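Local coordinates for gala protein type 1, 3 or 4 (Legionella pneumophila subsp. pneumophila, PDB 4XA9) that probably binds small GTPases and stimulates their GTP hydrolysis, using a curved scaffold of leucine-rich repeats, at residues C36-L39 with A44-S47; N58-F63 with Q85-D90; G133-S138 with I143-N148; I180-N185 with T189-G194. One frame throughout, in Å; residues are numbered along the deposited sequence. Where two conformers were deposited one is given.

Contact 1. Residues C36-L39 with A44-S47; sequences CEFL and AITS
The carbonyl oxygens of Leu-39 and Ile-45 share one water, which lies 2.7 Å from Leu-39 O and 2.8 Å from Ile-45 O and joins the last turn of the helix to the chain running back from it. No direct hydrogen bond links the two segments; apart from this water the contact is apolar. Ile-45 is the single side chain that 44-47 sends across, and its two branches divide the work. Its CG2 meets a methyl of Leu-39, with CD2 of the leucine 3.7 Å from CG2 of the isoleucine, and the two side chains cross at about a right angle. The other branch, with CG1 anti to the carbonyl carbon (chi1 -52°) and CD1 fully extended beyond it, stretches toward the ring of Phe-38. There Ile-45 CD1 stops 4.0 Å from Phe-38 CE2, meeting the ring obliquely. Phe-38, Leu-39 and Ile-45 all also rest on Leu-20 of strand 19-21, while Phe-63 of helix 57-63 also touches Leu-39. The chain thus leaves helix 32-41, drops an isoleucine into the core and enters strand 47-49, the helix-to-strand return of a leucine-rich repeat.

Contact 2. Residues N58-F63 with Q85-D90; sequences NGVKLF and QWLSED
Trp-86 is the first residue of 85-90 to touch helix 57-63, and it does so in two ways. Its CB sits 3.8 Å from Val-60 CG1, while its indole takes the aliphatic chain of Lys-61 over one face. That lysine is extended beyond CG: its CG is above the ring plane near the rim, and its CE is 4.2 Å from the centroid of the five-membered ring of Trp-86, only 21° off the normal, a CH-pi contact. The opposite face of the indole carries Glu-89 CG, 4.2 Å above the ring plane, so the aliphatic parts of two charged residues sandwich an otherwise exposed tryptophan.

Leu-87 follows on the buried side. Val-60 CG1, anti to its own nitrogen (chi1 172°), projects between the helices and presses on the fork of the leucine, 3.7 Å from Leu-87 CG and 3.8 Å from Leu-87 CD2. The two side chains cross at about a right angle, and Ile-79 touches both of them.

From Leu-87 the chain makes a type I turn, closed by Asp-90 N to Leu-87 O at 3.0 Å. The carboxylate of Asp-90 is buried and well supplied with donors: OD1 accepts from Asn-65 N, just past the first helix, and OD2 from His-92 N and Ile-93 N. Such a fan of backbone N-H groups would probably favour the ionised acid. With Val-60 and Leu-87 as its inner part and Lys-61 and Trp-86 as its outer one, the contact lays helix beside helix, which is how leucine-rich repeats build the convex side of their solenoid.

Contact 3. Residues G133-S138 with I143-N148; sequences GYLAQS and IDLCFN
Leu-135 and Ile-143 mark the closest backbone approach, with CA atoms 8.8 Å apart, so helix end and strand meet through side chains alone. Leu-135 supplies everything from the helical side. Its CG lies anti to the carbonyl carbon (chi1 -70°), which aims the methyls at the chain leaving the strand, and Leu-145 answers tip to tip: Leu-135 CD1 is 4.0 Å from both Leu-145 CD1 and Leu-145 CD2. Nearer the helix backbone the touch is lighter, with Ile-143 CD1 4.3 Å from Leu-135 CB.

Here the LxxLxLxxN signature of a leucine-rich repeat can be followed: Leu-140, Ile-143 and Leu-145 face the helix within the unit 119-121, 129-135, 142-144, and Asn-148 completes the pattern. Its ND2 donates to Leu-145 O at 2.9 Å, arriving from above the carbonyl plane. Since ND2 also donates to Ala-122 O, just after strand 119-121, and OD1 accepts from Asn-125 N and Ile-127 N, four bonds fix the rotation of this amide in the buried turn.

On the helical side, Leu-135 O takes both the N and the OG of Ser-138, the hydroxyl OG lying 2.7 Å from Leu-135 O. Asp-144, on the other surface of the strand, forms an Asx turn in which OD1 receives Cys-146 N at 3.2 Å, nearly straight (171°). This surface is where another protein chain docks: Phe-147 stacks on an aromatic ring of that partner, and Asp-144 and Cys-146 pack against it as well.

Contact 4. Residues I180-N185 with T189-G194; sequences IELAKN and TLLILG
Leu-182 fills the tight part of this contact, meeting Leu-191 and Leu-193 where helix 176-184 overlies strand 190-192. Its CD1 reaches the fork of Leu-193, at 3.7 Å from Leu-193 CD1 and 3.9 Å from Leu-193 CD2. Leu-191 approaches nearer the helix backbone, its CD2 lying 3.9 Å from Leu-182 CB and its CD1 4.1 Å from Leu-182 CD1. Leu-191, on the strand, has CG anti to the backbone nitrogen (chi1 178°), which carries CD2 up to Leu-182 CB; Leu-193, just past it, has CG anti to the carbonyl carbon (chi1 -69°), which brings its methyls to Leu-182 CD1.

With Leu-188, Leu-191, Leu-193 and Asn-196 the chain spells the LxxLxLxxN pattern of a leucine-rich repeat, closing a beta-alpha-beta unit that starts at strand 166-168. Leu-167 of that strand and Val-155 and Ala-159 of the preceding helix also pack on Leu-182.

The outward face of the helix is far looser. Lys-184 is exposed, and its salt bridge to Glu-181 is long, 3.6 Å from Lys-184 NZ to Glu-181 OE2, and doubtful, because the lysine has two conformers. Asn-185, just beyond, is buried again: OD1 accepts from Gln-187 N and Leu-188 N, and ND2 donates to Ala-159 O.

How the contacts relate
The four contacts follow one another along the chain and along the arc of the repeat solenoid. Contacts 1, 3 and 4 each tie a helix to the chain that follows it, whereas contact 2 joins two helices of successive turns. Contacts 1 and 2 touch: Cys-36 SG packs 3.8 Å from Phe-63 CD1, so the two contacts pack directly on each other. Contacts 3 and 4 lie on the same sheet with centres 13 Å apart and nearest atoms about 6 Å apart. Contacts 1 and 4, on opposite sides of the chain's centre, have centres 37 Å apart. Another protein chain comes within reach of contacts 3 and 4, on the strand side, but not of contacts 1 and 2.

Contact 1. Residues C36-L39 with A44-S47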
# COMPACT_ATOMS: atom_id res chain seq x y z
N CYS A 36 16.27 14.83 18.45
CA CYS A 36 17.22 14.02 19.21
C CYS A 36 17.41 14.54 20.63
O CYS A 36 17.63 13.77 21.56
CB CYS A 36 18.57 13.96 18.49
SG CYS A 36 18.50 13.06 16.93
N GLU A 37 17.34 15.86 20.78
CA GLU A 37 17.43 16.46 22.10
C GLU A 37 16.29 15.98 22.98
O GLU A 37 16.49 15.60 24.14
CB GLU A 37 17.41 17.98 22.00
CG GLU A 37 18.65 18.62 22.55
CD GLU A 37 18.49 20.11 22.76
OE1 GLU A 37 17.67 20.74 22.05
OE2 GLU A 37 19.18 20.64 23.66
N PHE A 38 15.09 15.99 22.42
CA PHE A 38 13.91 15.53 23.15
C PHE A 38 14.03 14.05 23.51
O PHE A 38 13.68 13.64 24.62
CB PHE A 38 12.65 15.79 22.33
CG PHE A 38 11.38 15.44 23.05
CD1 PHE A 38 10.77 16.35 23.91
CD2 PHE A 38 10.77 14.21 22.84
CE1 PHE A 38 9.60 16.03 24.56
CE2 PHE A 38 9.60 13.88 23.50
CZ PHE A 38 9.01 14.80 24.36
N LEU A 39 14.53 13.25 22.57
CA LEU A 39 14.69 11.81 22.80
C LEU A 39 15.75 11.54 23.87
O LEU A 39 15.60 10.62 24.67
CB LEU A 39 15.04 11.08 21.51
CG LEU A 39 13.93 11.04 20.45
CD1 LEU A 39 14.47 10.55 19.12
CD2 LEU A 39 12.77 10.15 20.91
N ALA A 44 13.55 6.58 27.72
CA ALA A 44 12.64 5.44 27.67
C ALA A 44 11.96 5.31 26.30
O ALA A 44 11.46 4.24 25.95
CB ALA A 44 11.60 5.56 28.76
N ILE A 45 11.94 6.39 25.52
CA ILE A 45 11.38 6.31 24.17
C ILE A 45 12.35 5.53 23.28
O ILE A 45 13.41 6.04 22.92
CB ILE A 45 11.13 7.71 23.56
CG1 ILE A 45 10.30 8.57 24.52
CG2 ILE A 45 10.42 7.57 22.23
CD1 ILE A 45 10.02 9.97 24.01
N THR A 46 12.00 4.30 22.92
CA THR A 46 12.89 3.47 22.12
C THR A 46 12.24 3.11 20.80
O THR A 46 12.80 2.38 19.98
CB THR A 46 13.30 2.19 22.87
OG1 THR A 46 12.13 1.44 23.22
CG2 THR A 46 14.04 2.56 24.16
N SER A 47 11.04 3.64 20.59
CA SER A 47 10.32 3.44 19.34
C SER A 47 9.89 4.78 18.77
O SER A 47 9.29 5.61 19.46
CB SER A 47 9.12 2.52 19.55
OG SER A 47 8.27 2.99 20.58
O HOH W 1 14.94 8.31 23.55

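Contact 2. Residues N58-F63 with Q85-D90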
# COMPACT_ATOMS: atom_id res chain seq x y z
N ASN A 58 20.84 13.76 4.86
CA ASN A 58 21.45 14.66 5.82
C ASN A 58 20.77 14.60 7.19
O ASN A 58 21.42 14.74 8.22
CB ASN A 58 21.44 16.09 5.29
CG ASN A 58 22.50 16.31 4.24
OD1 ASN A 58 23.50 15.60 4.19
ND2 ASN A 58 22.29 17.31 3.38
N GLY A 59 19.46 14.39 7.17
CA GLY A 59 18.70 14.26 8.40
C GLY A 59 19.06 12.99 9.13
O GLY A 59 19.13 12.96 10.35
N VAL A 60 19.27 11.92 8.36
CA VAL A 60 19.71 10.65 8.91
C VAL A 60 21.07 10.80 9.60
O VAL A 60 21.27 10.29 10.70
CB VAL A 60 19.79 9.56 7.83
CG1 VAL A 60 20.43 8.30 8.40
CG2 VAL A 60 18.40 9.25 7.29
N LYS A 61 22.00 11.50 8.94
CA LYS A 61 23.32 11.75 9.53
C LYS A 61 23.22 12.45 10.88
O LYS A 61 24.08 12.26 11.75
CB LYS A 61 24.19 12.59 8.59
CG LYS A 61 24.68 11.84 7.36
CD LYS A 61 25.64 12.68 6.54
CE LYS A 61 26.21 11.89 5.38
NZ LYS A 61 27.16 12.70 4.57
N LEU A 62 22.18 13.26 11.05
CA LEU A 62 21.96 14.00 12.28
C LEU A 62 21.27 13.15 13.32
O LEU A 62 21.21 13.51 14.50
CB LEU A 62 21.14 15.26 12.01
CG LEU A 62 21.86 16.27 11.11
CD1 LEU A 62 20.98 17.46 10.79
CD2 LEU A 62 23.15 16.71 11.80
N PHE A 63 20.72 12.01 12.89
CA PHE A 63 19.96 11.17 13.80
C PHE A 63 20.76 9.99 14.33
O PHE A 63 20.64 9.61 15.49
CB PHE A 63 18.70 10.65 13.11
CG PHE A 63 17.93 9.68 13.95
CD1 PHE A 63 17.07 10.15 14.94
CD2 PHE A 63 18.06 8.32 13.76
CE1 PHE A 63 16.36 9.27 15.72
CE2 PHE A 63 17.34 7.43 14.55
CZ PHE A 63 16.50 7.90 15.53
N GLN A 85 22.51 3.91 3.73
CA GLN A 85 23.89 3.58 4.06
C GLN A 85 24.23 4.01 5.49
O GLN A 85 24.88 3.28 6.23
CB GLN A 85 24.85 4.23 3.06
CG GLN A 85 24.83 3.58 1.68
CD GLN A 85 25.66 4.33 0.66
OE1 GLN A 85 26.49 5.16 1.02
NE2 GLN A 85 25.42 4.05 -0.61
N TRP A 86 23.76 5.18 5.84
CA TRP A 86 24.00 5.74 7.14
C TRP A 86 23.27 5.04 8.27
O TRP A 86 23.82 4.78 9.28
CB TRP A 86 23.90 7.28 7.15
CG TRP A 86 25.26 7.70 6.86
CD1 TRP A 86 25.81 7.82 5.63
CD2 TRP A 86 26.33 7.84 7.80
NE1 TRP A 86 27.13 8.07 5.75
CE2 TRP A 86 27.49 8.11 7.07
CE3 TRP A 86 26.41 7.80 9.20
CZ2 TRP A 86 28.73 8.34 7.68
CZ3 TRP A 86 27.64 8.05 9.82
CH2 TRP A 86 28.79 8.30 9.05
N LEU A 87 22.02 4.74 8.03
CA LEU A 87 21.24 3.98 8.99
C LEU A 87 21.92 2.65 9.31
O LEU A 87 21.79 2.12 10.41
CB LEU A 87 19.82 3.73 8.46
CG LEU A 87 18.86 4.92 8.54
CD1 LEU A 87 17.52 4.58 7.88
CD2 LEU A 87 18.65 5.32 9.99
N SER A 88 22.66 2.11 8.34
CA SER A 88 23.29 0.81 8.54
C SER A 88 24.40 0.91 9.58
O SER A 88 24.89 -0.11 10.07
CB SER A 88 23.84 0.25 7.22
OG SER A 88 25.00 0.95 6.81
N GLU A 89 24.79 2.14 9.91
CA GLU A 89 25.83 2.38 10.90
C GLU A 89 25.26 2.56 12.30
O GLU A 89 26.01 2.69 13.27
CB GLU A 89 26.64 3.63 10.52
CG GLU A 89 27.14 3.66 9.08
CD GLU A 89 28.18 2.60 8.80
OE1 GLU A 89 28.78 2.08 9.76
OE2 GLU A 89 28.40 2.29 7.60
N ASP A 90 23.93 2.58 12.42
CA ASP A 90 23.35 2.82 13.73
C ASP A 90 23.50 1.61 14.63
O ASP A 90 23.29 0.47 14.20
CB ASP A 90 21.88 3.20 13.64
CG ASP A 90 21.33 3.66 14.98
OD1 ASP A 90 21.43 4.87 15.30
OD2 ASP A 90 20.80 2.81 15.73

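Contact 3. Residues G133-S138 with I143-N148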
# COMPACT_ATOMS: atom_id res chain seq x y z
N GLY A 133 19.94 -10.17 -3.82
CA GLY A 133 21.19 -10.89 -3.67
C GLY A 133 21.95 -10.47 -2.42
O GLY A 133 22.52 -11.31 -1.71
N TYR A 134 21.96 -9.17 -2.16
CA TYR A 134 22.61 -8.65 -0.96
C TYR A 134 21.91 -9.14 0.30
O TYR A 134 22.56 -9.52 1.28
CB TYR A 134 22.62 -7.12 -0.99
CG TYR A 134 23.35 -6.52 -2.17
CD1 TYR A 134 24.46 -7.14 -2.73
CD2 TYR A 134 22.93 -5.32 -2.73
CE1 TYR A 134 25.13 -6.58 -3.81
CE2 TYR A 134 23.58 -4.76 -3.80
CZ TYR A 134 24.68 -5.39 -4.34
OH TYR A 134 25.32 -4.81 -5.41
N LEU A 135 20.58 -9.12 0.27
CA LEU A 135 19.77 -9.47 1.43
C LEU A 135 19.84 -10.96 1.71
O LEU A 135 19.61 -11.41 2.84
CB LEU A 135 18.32 -9.02 1.22
CG LEU A 135 18.07 -7.52 1.23
CD1 LEU A 135 16.69 -7.18 0.71
CD2 LEU A 135 18.24 -6.99 2.65
N ALA A 136 20.17 -11.73 0.68
CA ALA A 136 20.31 -13.17 0.82
C ALA A 136 21.48 -13.53 1.73
O ALA A 136 21.56 -14.65 2.23
CB ALA A 136 20.48 -13.82 -0.55
N GLN A 137 22.38 -12.58 1.94
CA GLN A 137 23.54 -12.80 2.80
C GLN A 137 23.39 -12.14 4.17
O GLN A 137 24.30 -12.18 5.00
CB GLN A 137 24.81 -12.28 2.11
CG GLN A 137 25.02 -12.84 0.72
CD GLN A 137 25.29 -14.33 0.72
OE1 GLN A 137 25.75 -14.89 1.72
NE2 GLN A 137 24.99 -14.99 -0.39
N SER A 138 22.23 -11.53 4.42
CA SER A 138 22.01 -10.81 5.66
C SER A 138 21.66 -11.76 6.80
O SER A 138 21.47 -12.95 6.58
CB SER A 138 20.88 -9.79 5.50
OG SER A 138 19.65 -10.46 5.37
N ILE A 143 11.81 -9.85 6.50
CA ILE A 143 11.93 -8.83 5.47
C ILE A 143 10.59 -8.65 4.73
O ILE A 143 9.96 -9.64 4.33
CB ILE A 143 13.01 -9.16 4.41
CG1 ILE A 143 14.19 -9.92 5.02
CG2 ILE A 143 13.53 -7.87 3.75
CD1 ILE A 143 15.31 -10.19 4.01
N ASP A 144 10.18 -7.40 4.57
CA ASP A 144 9.02 -7.07 3.76
C ASP A 144 9.49 -6.28 2.55
O ASP A 144 10.04 -5.18 2.69
CB ASP A 144 8.00 -6.26 4.58
CG ASP A 144 6.65 -6.11 3.88
OD1 ASP A 144 6.61 -6.06 2.63
OD2 ASP A 144 5.62 -6.02 4.60
N LEU A 145 9.29 -6.85 1.36
CA LEU A 145 9.81 -6.27 0.13
C LEU A 145 8.74 -5.98 -0.92
O LEU A 145 9.04 -5.92 -2.10
CB LEU A 145 10.87 -7.19 -0.47
CG LEU A 145 12.15 -7.32 0.35
CD1 LEU A 145 13.05 -8.43 -0.19
CD2 LEU A 145 12.88 -5.98 0.39
N CYS A 146 7.49 -5.80 -0.48
CA CYS A 146 6.39 -5.57 -1.42
C CYS A 146 6.69 -4.41 -2.36
O CYS A 146 7.34 -3.45 -1.97
CB CYS A 146 5.09 -5.29 -0.66
SG CYS A 146 4.51 -6.67 0.32
N PHE A 147 6.21 -4.52 -3.60
CA PHE A 147 6.34 -3.47 -4.61
C PHE A 147 7.78 -3.23 -5.04
O PHE A 147 8.13 -2.12 -5.44
CB PHE A 147 5.73 -2.14 -4.13
CG PHE A 147 4.36 -2.27 -3.52
CD1 PHE A 147 3.29 -2.73 -4.27
CD2 PHE A 147 4.15 -1.90 -2.20
CE1 PHE A 147 2.03 -2.84 -3.71
CE2 PHE A 147 2.88 -2.01 -1.64
CZ PHE A 147 1.82 -2.48 -2.40
N ASN A 148 8.61 -4.26 -4.94
CA ASN A 148 9.96 -4.24 -5.50
C ASN A 148 10.09 -5.34 -6.55
O ASN A 148 9.77 -6.49 -6.28
CB ASN A 148 11.03 -4.44 -4.42
CG ASN A 148 11.13 -3.27 -3.45
OD1 ASN A 148 11.69 -2.22 -3.77
ND2 ASN A 148 10.60 -3.46 -2.25

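Contact 4. Residues I180-N185 with T189-G194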
# COMPACT_ATOMS: atom_id res chain seq x y z
N ILE A 180 8.49 -21.78 -6.29
CA ILE A 180 8.87 -23.16 -6.01
C ILE A 180 10.13 -23.22 -5.14
O ILE A 180 10.20 -24.03 -4.20
CB ILE A 180 9.06 -23.96 -7.31
CG1 ILE A 180 7.70 -24.23 -7.95
CG2 ILE A 180 9.77 -25.29 -7.04
CD1 ILE A 180 7.76 -24.79 -9.36
N GLU A 181 11.10 -22.36 -5.41
CA GLU A 181 12.32 -22.36 -4.60
C GLU A 181 12.03 -21.88 -3.18
O GLU A 181 12.59 -22.41 -2.21
CB GLU A 181 13.41 -21.51 -5.26
CG GLU A 181 13.83 -22.05 -6.62
CD GLU A 181 14.15 -23.54 -6.59
OE1 GLU A 181 14.95 -23.97 -5.72
OE2 GLU A 181 13.59 -24.28 -7.42
N LEU A 182 11.15 -20.90 -3.04
CA LEU A 182 10.72 -20.47 -1.72
C LEU A 182 9.96 -21.59 -0.99
O LEU A 182 10.09 -21.75 0.22
CB LEU A 182 9.84 -19.22 -1.82
CG LEU A 182 10.58 -17.91 -2.11
CD1 LEU A 182 9.60 -16.79 -2.41
CD2 LEU A 182 11.47 -17.54 -0.93
N ALA A 183 9.18 -22.36 -1.74
CA ALA A 183 8.45 -23.47 -1.16
C ALA A 183 9.40 -24.53 -0.60
O ALA A 183 9.12 -25.14 0.43
CB ALA A 183 7.51 -24.09 -2.19
N LYS A 184 10.51 -24.75 -1.30
CA LYS A 184 11.49 -25.74 -0.89
C LYS A 184 12.23 -25.34 0.39
O LYS A 184 12.77 -26.20 1.10
CB LYS A 184 12.50 -25.99 -2.02
CG LYS A 184 11.90 -26.69 -3.24
CD LYS A 184 12.94 -26.92 -4.33
CE LYS A 184 12.33 -27.63 -5.53
NZ LYS A 184 13.31 -27.83 -6.63
N ASN A 185 12.26 -24.04 0.67
CA ASN A 185 12.87 -23.50 1.88
C ASN A 185 12.28 -24.15 3.13
O ASN A 185 11.06 -24.33 3.23
CB ASN A 185 12.67 -21.98 1.94
CG ASN A 185 13.19 -21.37 3.22
OD1 ASN A 185 12.58 -21.52 4.28
ND2 ASN A 185 14.29 -20.63 3.13
N THR A 189 8.45 -19.53 8.19
CA THR A 189 7.21 -19.89 8.88
C THR A 189 6.05 -19.04 8.38
O THR A 189 4.89 -19.38 8.57
CB THR A 189 7.34 -19.72 10.40
OG1 THR A 189 7.62 -18.35 10.71
CG2 THR A 189 8.46 -20.59 10.94
N LEU A 190 6.38 -17.92 7.75
CA LEU A 190 5.38 -17.02 7.18
C LEU A 190 5.89 -16.55 5.83
O LEU A 190 6.99 -16.04 5.71
CB LEU A 190 5.11 -15.84 8.13
CG LEU A 190 3.95 -14.89 7.82
CD1 LEU A 190 3.42 -14.24 9.10
CD2 LEU A 190 4.39 -13.81 6.87
N LEU A 191 5.07 -16.74 4.80
CA LEU A 191 5.44 -16.31 3.46
C LEU A 191 4.24 -15.68 2.77
O LEU A 191 3.15 -16.25 2.72
CB LEU A 191 5.98 -17.50 2.64
CG LEU A 191 6.39 -17.30 1.18
CD1 LEU A 191 7.51 -16.27 1.05
CD2 LEU A 191 6.82 -18.64 0.59
N ILE A 192 4.44 -14.47 2.27
CA ILE A 192 3.37 -13.76 1.58
C ILE A 192 3.84 -13.40 0.18
O ILE A 192 4.84 -12.70 0.02
CB ILE A 192 2.95 -12.49 2.34
CG1 ILE A 192 2.39 -12.88 3.72
CG2 ILE A 192 1.94 -11.68 1.53
CD1 ILE A 192 1.87 -11.71 4.55
N LEU A 193 3.13 -13.91 -0.82
CA LEU A 193 3.48 -13.72 -2.22
C LEU A 193 2.27 -13.35 -3.06
O LEU A 193 2.00 -13.95 -4.10
CB LEU A 193 4.12 -14.99 -2.80
CG LEU A 193 5.52 -15.36 -2.28
CD1 LEU A 193 5.91 -16.76 -2.73
CD2 LEU A 193 6.55 -14.34 -2.75
N GLY A 194 1.53 -12.36 -2.62
CA GLY A 194 0.38 -11.88 -3.31
C GLY A 194 0.70 -11.06 -4.55
O GLY A 194 1.76 -10.53 -4.67